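Beta-lactamase (PDB 5E2G) probably hydrolyses the amide bond of beta-lactam antibiotics to give substituted beta-amino acids, as a member of the class C beta-lactamase family. Local coordinates at residues 100-104 against 105-109; 151-154 against 155-158; 8-11 against 12-16. All blocks are in the same frame, centred on the assembly; numbering follows the deposited sequence.

Contact 1. Residues 100-104 against 105-109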
ATOM      1  N   GLY A 100      24.383  -5.148  -3.462  1.00 26.91           N
ATOM      2  CA  GLY A 100      24.852  -5.076  -2.089  1.00 26.18           C
ATOM      3  C   GLY A 100      24.922  -3.670  -1.529  1.00 26.66           C
ATOM      4  O   GLY A 100      24.946  -3.499  -0.306  1.00 29.91           O
ATOM      5  N   VAL A 101      24.960  -2.657  -2.399  1.00 24.53           N
ATOM      6  CA  VAL A 101      25.032  -1.264  -1.967  1.00 25.05           C
ATOM      7  C   VAL A 101      23.679  -0.564  -1.967  1.00 23.30           C
ATOM      8  O   VAL A 101      23.580   0.546  -1.421  1.00 25.08           O
ATOM      9  CB  VAL A 101      26.011  -0.448  -2.838  1.00 24.36           C
ATOM     10  CG1 VAL A 101      27.378  -1.114  -2.878  1.00 27.49           C
ATOM     11  CG2 VAL A 101      25.443  -0.261  -4.228  1.00 21.10           C
ATOM     12  N   VAL A 102      22.645  -1.154  -2.578  1.00 22.66           N
ATOM     13  CA  VAL A 102      21.311  -0.563  -2.511  1.00 22.69           C
ATOM     14  C   VAL A 102      20.884  -0.485  -1.053  1.00 23.83           C
ATOM     15  O   VAL A 102      21.008  -1.463  -0.306  1.00 27.49           O
ATOM     16  CB  VAL A 102      20.304  -1.376  -3.339  1.00 17.04           C
ATOM     17  CG1 VAL A 102      18.916  -0.786  -3.197  1.00 18.58           C
ATOM     18  CG2 VAL A 102      20.694  -1.396  -4.787  1.00 22.68           C
ATOM     19  N   THR A 103      20.400   0.681  -0.632  1.00 22.06           N
ATOM     20  CA  THR A 103      19.988   0.850   0.755  1.00 17.20           C
ATOM     21  C   THR A 103      18.536   0.442   0.933  1.00 18.10           C
ATOM     22  O   THR A 103      17.780   0.289  -0.031  1.00 20.13           O
ATOM     23  CB  THR A 103      20.171   2.290   1.228  1.00 16.80           C
ATOM     24  OG1 THR A 103      19.374   3.179   0.425  1.00 17.99           O
ATOM     25  CG2 THR A 103      21.635   2.687   1.152  1.00 16.48           C
ATOM     26  N   LEU A 104      18.145   0.262   2.195  1.00 18.32           N
ATOM     27  CA  LEU A 104      16.742  -0.002   2.489  1.00 17.73           C
ATOM     28  C   LEU A 104      15.864   1.157   2.027  1.00 16.03           C
ATOM     29  O   LEU A 104      14.759   0.944   1.525  1.00 15.89           O
ATOM     30  CB  LEU A 104      16.566  -0.276   3.986  1.00 15.14           C
ATOM     31  CG  LEU A 104      16.908  -1.662   4.562  1.00 14.32           C
ATOM     32  CD1 LEU A 104      18.288  -2.147   4.219  1.00 19.65           C
ATOM     33  CD2 LEU A 104      16.771  -1.617   6.046  1.00 16.26           C
ATOM     34  N   LEU A 105      16.365   2.389   2.140  1.00 15.51           N
ATOM     35  CA  LEU A 105      15.608   3.552   1.682  1.00 16.21           C
ATOM     36  C   LEU A 105      15.340   3.495   0.180  1.00 16.63           C
ATOM     37  O   LEU A 105      14.224   3.776  -0.269  1.00 14.51           O
ATOM     38  CB  LEU A 105      16.356   4.834   2.043  1.00 18.98           C
ATOM     39  CG  LEU A 105      15.566   6.121   1.803  1.00 21.02           C
ATOM     40  CD1 LEU A 105      14.276   6.111   2.623  1.00 20.91           C
ATOM     41  CD2 LEU A 105      16.421   7.334   2.127  1.00 21.04           C
ATOM     42  N   GLN A 106      16.350   3.131  -0.613  1.00 13.84           N
ATOM     43  CA  GLN A 106      16.160   3.011  -2.056  1.00 16.02           C
ATOM     44  C   GLN A 106      15.139   1.936  -2.414  1.00 18.17           C
ATOM     45  O   GLN A 106      14.421   2.068  -3.410  1.00 17.91           O
ATOM     46  CB  GLN A 106      17.511   2.748  -2.725  1.00 14.80           C
ATOM     47  CG  GLN A 106      18.390   3.993  -2.690  1.00 15.35           C
ATOM     48  CD  GLN A 106      19.889   3.708  -2.665  1.00 17.22           C
ATOM     49  OE1 GLN A 106      20.326   2.572  -2.805  1.00 17.36           O
ATOM     50  NE2 GLN A 106      20.679   4.759  -2.485  1.00 20.47           N
ATOM     51  N   LEU A 107      15.035   0.876  -1.611  1.00 16.44           N
ATOM     52  CA  LEU A 107      14.008  -0.125  -1.869  1.00 18.29           C
ATOM     53  C   LEU A 107      12.612   0.389  -1.519  1.00 17.45           C
ATOM     54  O   LEU A 107      11.634   0.013  -2.172  1.00 20.49           O
ATOM     55  CB  LEU A 107      14.327  -1.400  -1.090  1.00 14.64           C
ATOM     56  CG  LEU A 107      15.667  -2.019  -1.488  1.00 15.25           C
ATOM     57  CD1 LEU A 107      16.026  -3.173  -0.572  1.00 16.71           C
ATOM     58  CD2 LEU A 107      15.625  -2.469  -2.943  1.00 19.78           C
ATOM     59  N   GLY A 108      12.496   1.240  -0.505  1.00 14.75           N
ATOM     60  CA  GLY A 108      11.211   1.748  -0.084  1.00 15.20           C
ATOM     61  C   GLY A 108      10.740   2.968  -0.825  1.00 14.25           C
ATOM     62  O   GLY A 108       9.656   3.490  -0.551  1.00 14.64           O
ATOM     63  N   THR A 109      11.536   3.445  -1.773  1.00 14.49           N
ATOM     64  CA  THR A 109      11.189   4.615  -2.564  1.00 14.56           C
ATOM     65  C   THR A 109      11.164   4.314  -4.059  1.00 14.51           C
ATOM     66  O   THR A 109      10.972   5.236  -4.859  1.00 13.92           O
ATOM     67  CB  THR A 109      12.161   5.768  -2.259  1.00 18.69           C
ATOM     68  OG1 THR A 109      13.507   5.375  -2.571  1.00 18.91           O
ATOM     69  CG2 THR A 109      12.084   6.166  -0.782  1.00 15.36           C
TER
HETATM   70  O   HOH W   1      23.166   3.074  -2.553  1.00 24.37           O
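Thr103 and Gln106 form a capping box at the start of helix 104-108, in which each lends a side-chain oxygen to the other's backbone N-H. Thr103 is the N-cap: its OG1 accepts from Gln106 N at 3.2 Å, with an N-H...O angle of 161°. With chi1 at 60°, OG1 lies between the backbone N and the carbonyl carbon, which turns it toward the first turn of the helix. In the return bond the glutamine side chain is the acceptor. Gln106 CB rests 3.7 Å from Thr103 O, and CG leaves beside the backbone N, passing Thr103 OG1. The chain then runs extended to Gln106 CD, which comes within 3.2 Å of Thr103 OG1. At the tip, Gln106 OE1 accepts from Thr103 N at 2.9 Å, a nearly straight bond at 165°; the donor stands well above the plane of the amide carbonyl, off its lone pairs. OE1 also lies close to Val102 CA and takes a second hydrogen from a water that donates to Val101 O as well, so two donors fix this oxygen and the loop before the helix is tied to its first turn. Along the backbone, Leu107 N bonds to Thr103 O and Gly108 N to Leu104 O, which establishes the helical pattern. An apolar contact backs the box, with Val102 CG1 and Leu107 CD2 3.7 Å apart and their side chains crossing at about a right angle. The whole forms a short capped helix between two neighbours. Leu104 and Leu107 pack on helix 150-164, where Leu107 meets Ala152, Met155 and Leu159, while Leu105 and Thr109 lie against Tyr257 of strand 256-260.

Contact 2. Residues 151-154 against 155-158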
ATOM      1  N   VAL A 151      10.341  -6.083  -6.817  1.00 41.24           N
ATOM      2  CA  VAL A 151      11.628  -6.551  -6.301  1.00 37.43           C
ATOM      3  C   VAL A 151      12.190  -5.584  -5.262  1.00 38.91           C
ATOM      4  O   VAL A 151      12.829  -6.004  -4.291  1.00 36.09           O
ATOM      5  CB  VAL A 151      12.612  -6.768  -7.462  1.00 28.79           C
ATOM      6  CG1 VAL A 151      14.016  -6.979  -6.929  1.00 27.68           C
ATOM      7  CG2 VAL A 151      12.170  -7.951  -8.301  1.00 20.65           C
ATOM      8  N   ALA A 152      11.971  -4.286  -5.445  1.00 44.67           N
ATOM      9  CA  ALA A 152      12.444  -3.298  -4.487  1.00 53.90           C
ATOM     10  C   ALA A 152      11.793  -3.513  -3.124  1.00 73.20           C
ATOM     11  O   ALA A 152      12.465  -3.850  -2.146  1.00 61.15           O
ATOM     12  CB  ALA A 152      12.158  -1.887  -5.002  1.00 40.31           C
ATOM     13  N   ILE A 153      10.475  -3.328  -3.060  1.00105.12           N
ATOM     14  CA  ILE A 153       9.759  -3.459  -1.796  1.00111.31           C
ATOM     15  C   ILE A 153       9.670  -4.914  -1.352  1.00113.85           C
ATOM     16  O   ILE A 153       9.636  -5.196  -0.146  1.00119.85           O
ATOM     17  CB  ILE A 153       8.371  -2.819  -1.930  1.00115.82           C
ATOM     18  CG1 ILE A 153       7.487  -3.195  -0.740  1.00117.60           C
ATOM     19  CG2 ILE A 153       7.749  -3.236  -3.254  1.00118.24           C
ATOM     20  CD1 ILE A 153       7.892  -2.556   0.567  1.00117.65           C
ATOM     21  N   GLY A 154       9.614  -5.855  -2.302  1.00 92.86           N
ATOM     22  CA  GLY A 154       9.784  -7.252  -1.942  1.00 60.30           C
ATOM     23  C   GLY A 154      10.991  -7.431  -1.052  1.00 35.50           C
ATOM     24  O   GLY A 154      10.907  -8.029   0.022  1.00 32.44           O
HETATM   25  N   MSE A 155      12.112  -6.840  -1.446  1.00 24.27           N
HETATM   26  CA  MSE A 155      13.339  -6.918  -0.677  1.00 20.90           C
HETATM   27  C   MSE A 155      13.348  -6.025   0.565  1.00 18.45           C
HETATM   28  O   MSE A 155      14.096  -6.279   1.488  1.00 22.23           O
HETATM   29  CB  MSE A 155      14.534  -6.575  -1.564  1.00 19.82           C
HETATM   30  CG  MSE A 155      14.952  -7.706  -2.480  1.00 24.16           C
HETATM   31 SE   MSE A 155      15.252  -9.386  -1.517  0.84 32.21          SE
HETATM   32  CE  MSE A 155      16.662  -8.829  -0.304  1.00 25.22           C
ATOM     33  N   LEU A 156      12.535  -4.976   0.606  1.00 19.39           N
ATOM     34  CA  LEU A 156      12.478  -4.181   1.829  1.00 18.54           C
ATOM     35  C   LEU A 156      11.929  -5.015   2.977  1.00 16.56           C
ATOM     36  O   LEU A 156      12.478  -5.003   4.084  1.00 15.28           O
ATOM     37  CB  LEU A 156      11.629  -2.921   1.626  1.00 18.08           C
ATOM     38  CG  LEU A 156      11.512  -1.966   2.826  1.00 18.71           C
ATOM     39  CD1 LEU A 156      12.866  -1.366   3.199  1.00 20.22           C
ATOM     40  CD2 LEU A 156      10.492  -0.865   2.561  1.00 21.30           C
ATOM     41  N   GLY A 157      10.850  -5.760   2.725  1.00 16.73           N
ATOM     42  CA  GLY A 157      10.274  -6.584   3.771  1.00 16.41           C
ATOM     43  C   GLY A 157      11.176  -7.733   4.168  1.00 18.15           C
ATOM     44  O   GLY A 157      11.292  -8.059   5.353  1.00 16.61           O
ATOM     45  N   TRP A 158      11.807  -8.377   3.180  0.58 17.99           N
ATOM     46  CA  TRP A 158      12.747  -9.456   3.464  0.58 19.53           C
ATOM     47  C   TRP A 158      13.839  -8.987   4.409  0.58 15.97           C
ATOM     48  O   TRP A 158      14.110  -9.624   5.432  0.58 16.03           O
ATOM     49  CB  TRP A 158      13.366  -9.968   2.162  0.58 22.23           C
ATOM     50  CG  TRP A 158      13.326 -11.457   2.016  0.58 25.89           C
ATOM     51  CD1 TRP A 158      12.210 -12.238   1.961  0.58 28.26           C
ATOM     52  CD2 TRP A 158      14.444 -12.346   1.888  0.58 27.57           C
ATOM     53  NE1 TRP A 158      12.561 -13.560   1.814  0.58 30.59           N
ATOM     54  CE2 TRP A 158      13.926 -13.652   1.765  0.58 30.09           C
ATOM     55  CE3 TRP A 158      15.830 -12.166   1.868  0.58 27.11           C
ATOM     56  CZ2 TRP A 158      14.741 -14.771   1.627  0.58 31.16           C
ATOM     57  CZ3 TRP A 158      16.640 -13.281   1.725  0.58 27.81           C
ATOM     58  CH2 TRP A 158      16.092 -14.567   1.606  0.58 29.73           C
TER
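Ile153 and Leu156, three residues apart on helix 150-164, make the apolar side-chain contact of this turn: Ile153 CD1 lies 3.7 Å from Leu156 CD2 and nearly as close to Leu156 CB. CG1 of Ile153 is anti to its backbone N (chi1 168°), and the turn at chi2 carries CD1 back toward Leu156. The isoleucine is poorly ordered, however, so this position is less certain than the backbone around it. Firmer packing lies at the selenomethionine Met155, whose CB and CG both rest 3.3 Å from Val151 O. That oxygen, Val151 O, also accepts from Met155 N at 3.1 Å. Bends at chi2 and chi3 then fold the selenium end away from the preceding turn. Further along, Leu156 N bonds to Ala152 O, although its N-H...O angle is only 132°, and Gly157 N reaches Ile153 O along a straighter path of 166°. The partly exposed end is looser. Trp158 N makes a weak bond to Gly154 O at 3.3 Å, and the indole, modelled in two conformers, leads away from the turn. Met155 and Trp158 face helix 126-135 through Leu129, and helix 104-108 covers another flank. Ile153 packs on Thr68 and Lys65 of helix 64-77; Lys65 fits the lysine of an SxxK pattern such as serine beta-lactamases carry, so helix 150-164 probably backs the active-site region.

Contact 3. Residues 8-11 against 12-16; sequences DTVT and RQIAP
Val10 and Ile14 lie side by side one turn apart, their CG1 atoms 3.6 Å from each other. Val10 O accepts twice: Ile14 N donates in the carbonyl plane at 2.9 Å, and Gln13 N from above it at 2.8 Å. On another side of the helix, Arg12 folds back over the preceding turn. Arg12 CG comes within 3.1 Å of Asp8 O, the acceptor of Arg12 N, and a bend at chi3 (-132°) brings one guanidinium face above Asp8 O and Thr9 N, both offset toward its rim. The opposite charges do not meet, since Asp8 OD2 and Arg12 NH2 are 5.2 Å apart. A water donates to Thr9 O and accepts from Gln13 NE2, linking the glutamine amide to the backbone. Farther out, the threonine hydroxyls turn back along the helix, Thr9 OG1 to Asp5 O and Thr11 OG1 to Arg7 O, with Tyr41 OH a further partner of Thr11. Val10 and Ile14 press on strand 25-32, and Gln13 on helix 344-357. An N-terminal helix paired with the C-terminal one against the antiparallel sheet is characteristic of the serine beta-lactamase fold.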
ATOM      1  N   ASP A   8     -25.207   8.293   0.838  1.00 42.77           N
ATOM      2  CA  ASP A   8     -25.670   8.799  -0.449  1.00 44.99           C
ATOM      3  C   ASP A   8     -24.523   9.406  -1.235  1.00 40.69           C
ATOM      4  O   ASP A   8     -24.413   9.195  -2.447  1.00 42.03           O
ATOM      5  CB  ASP A   8     -26.776   9.834  -0.256  1.00 56.77           C
ATOM      6  CG  ASP A   8     -27.960   9.290   0.513  1.00 68.67           C
ATOM      7  OD1 ASP A   8     -28.041   8.052   0.696  1.00 72.55           O
ATOM      8  OD2 ASP A   8     -28.812  10.104   0.935  1.00 72.03           O
ATOM      9  N   THR A   9     -23.657  10.161  -0.558  1.00 38.06           N
ATOM     10  CA  THR A   9     -22.511  10.762  -1.230  1.00 38.36           C
ATOM     11  C   THR A   9     -21.619   9.693  -1.850  1.00 37.47           C
ATOM     12  O   THR A   9     -21.183   9.822  -3.001  1.00 36.50           O
ATOM     13  CB  THR A   9     -21.710  11.617  -0.249  1.00 37.29           C
ATOM     14  OG1 THR A   9     -22.559  12.614   0.328  1.00 40.55           O
ATOM     15  CG2 THR A   9     -20.554  12.288  -0.965  1.00 33.66           C
ATOM     16  N   VAL A  10     -21.334   8.629  -1.097  1.00 32.88           N
ATOM     17  CA  VAL A  10     -20.511   7.550  -1.633  1.00 30.36           C
ATOM     18  C   VAL A  10     -21.232   6.866  -2.783  1.00 30.00           C
ATOM     19  O   VAL A  10     -20.675   6.691  -3.875  1.00 30.50           O
ATOM     20  CB  VAL A  10     -20.140   6.552  -0.520  1.00 28.47           C
ATOM     21  CG1 VAL A  10     -19.580   5.277  -1.113  1.00 24.30           C
ATOM     22  CG2 VAL A  10     -19.130   7.175   0.425  1.00 29.66           C
ATOM     23  N   THR A  11     -22.497   6.502  -2.562  1.00 30.86           N
ATOM     24  CA  THR A  11     -23.246   5.729  -3.547  1.00 33.93           C
ATOM     25  C   THR A  11     -23.265   6.419  -4.902  1.00 34.91           C
ATOM     26  O   THR A  11     -23.116   5.764  -5.940  1.00 36.07           O
ATOM     27  CB  THR A  11     -24.673   5.494  -3.051  1.00 35.51           C
ATOM     28  OG1 THR A  11     -24.637   4.844  -1.774  1.00 37.87           O
ATOM     29  CG2 THR A  11     -25.439   4.629  -4.032  1.00 33.66           C
ATOM     30  N   ARG A  12     -23.430   7.745  -4.913  1.00 34.73           N
ATOM     31  CA  ARG A  12     -23.489   8.473  -6.174  1.00 35.36           C
ATOM     32  C   ARG A  12     -22.200   8.348  -6.972  1.00 39.92           C
ATOM     33  O   ARG A  12     -22.218   8.557  -8.190  1.00 43.11           O
ATOM     34  CB  ARG A  12     -23.816   9.945  -5.921  1.00 32.25           C
ATOM     35  CG  ARG A  12     -25.176  10.159  -5.289  1.00 35.92           C
ATOM     36  CD  ARG A  12     -25.624  11.612  -5.370  1.00 43.57           C
ATOM     37  NE  ARG A  12     -26.105  12.096  -4.077  1.00 48.06           N
ATOM     38  CZ  ARG A  12     -25.365  12.802  -3.225  1.00 51.18           C
ATOM     39  NH1 ARG A  12     -24.109  13.117  -3.532  1.00 51.68           N
ATOM     40  NH2 ARG A  12     -25.880  13.200  -2.066  1.00 50.94           N
ATOM     41  N   GLN A  13     -21.084   8.009  -6.324  1.00 38.67           N
ATOM     42  CA  GLN A  13     -19.845   7.747  -7.047  1.00 34.55           C
ATOM     43  C   GLN A  13     -19.662   6.267  -7.359  1.00 36.22           C
ATOM     44  O   GLN A  13     -19.268   5.907  -8.474  1.00 38.52           O
ATOM     45  CB  GLN A  13     -18.646   8.245  -6.237  1.00 29.60           C
ATOM     46  CG  GLN A  13     -18.718   9.695  -5.843  1.00 29.43           C
ATOM     47  CD  GLN A  13     -18.686  10.615  -7.037  1.00 32.89           C
ATOM     48  OE1 GLN A  13     -17.937  10.390  -7.992  1.00 32.74           O
ATOM     49  NE2 GLN A  13     -19.507  11.659  -6.997  1.00 35.26           N
ATOM     50  N   ILE A  14     -19.964   5.403  -6.393  1.00 34.57           N
ATOM     51  CA  ILE A  14     -19.576   4.001  -6.488  1.00 33.31           C
ATOM     52  C   ILE A  14     -20.532   3.219  -7.379  1.00 32.13           C
ATOM     53  O   ILE A  14     -20.109   2.342  -8.143  1.00 28.81           O
ATOM     54  CB  ILE A  14     -19.488   3.407  -5.073  1.00 32.05           C
ATOM     55  CG1 ILE A  14     -18.347   4.073  -4.307  1.00 28.07           C
ATOM     56  CG2 ILE A  14     -19.295   1.922  -5.130  1.00 33.99           C
ATOM     57  CD1 ILE A  14     -17.068   4.194  -5.104  1.00 26.82           C
ATOM     58  N   ALA A  15     -21.828   3.518  -7.297  1.00 35.38           N
ATOM     59  CA  ALA A  15     -22.805   2.794  -8.109  1.00 34.48           C
ATOM     60  C   ALA A  15     -22.528   2.904  -9.603  1.00 32.75           C
ATOM     61  O   ALA A  15     -22.519   1.860 -10.280  1.00 32.06           O
ATOM     62  CB  ALA A  15     -24.218   3.267  -7.753  1.00 33.76           C
ATOM     63  N   PRO A  16     -22.289   4.088 -10.181  1.00 35.36           N
ATOM     64  CA  PRO A  16     -21.966   4.117 -11.616  1.00 35.91           C
ATOM     65  C   PRO A  16     -20.631   3.478 -11.918  1.00 36.01           C
ATOM     66  O   PRO A  16     -20.473   2.854 -12.973  1.00 37.93           O
ATOM     67  CB  PRO A  16     -21.964   5.615 -11.953  1.00 36.64           C
ATOM     68  CG  PRO A  16     -22.634   6.285 -10.793  1.00 37.78           C
ATOM     69  CD  PRO A  16     -22.288   5.446  -9.614  1.00 37.74           C
TER
HETATM   70  O   HOH W   2     -20.727  12.186  -4.434  1.00 29.04           O

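From the N terminus, the chain first makes contact 3 on helix 3-21, which packs on strands 25-32 and 35-42 and on helix 344-357. Contact 1 follows at 100-109, where a loop enters helix 104-108, and contact 2 comes last, at 151-158 on helix 150-164. All three are local contacts between adjoining segments, in series, so none encloses a long loop and none nests in or crosses another. Contacts 1 and 2 nevertheless meet in space, their centres 9 Å apart: Leu107 CB lies 3.3 Å from Ala152 O, joining the two helices. Contact 3 sits across the chain's centre, about 40 Å from contact 1 between centres.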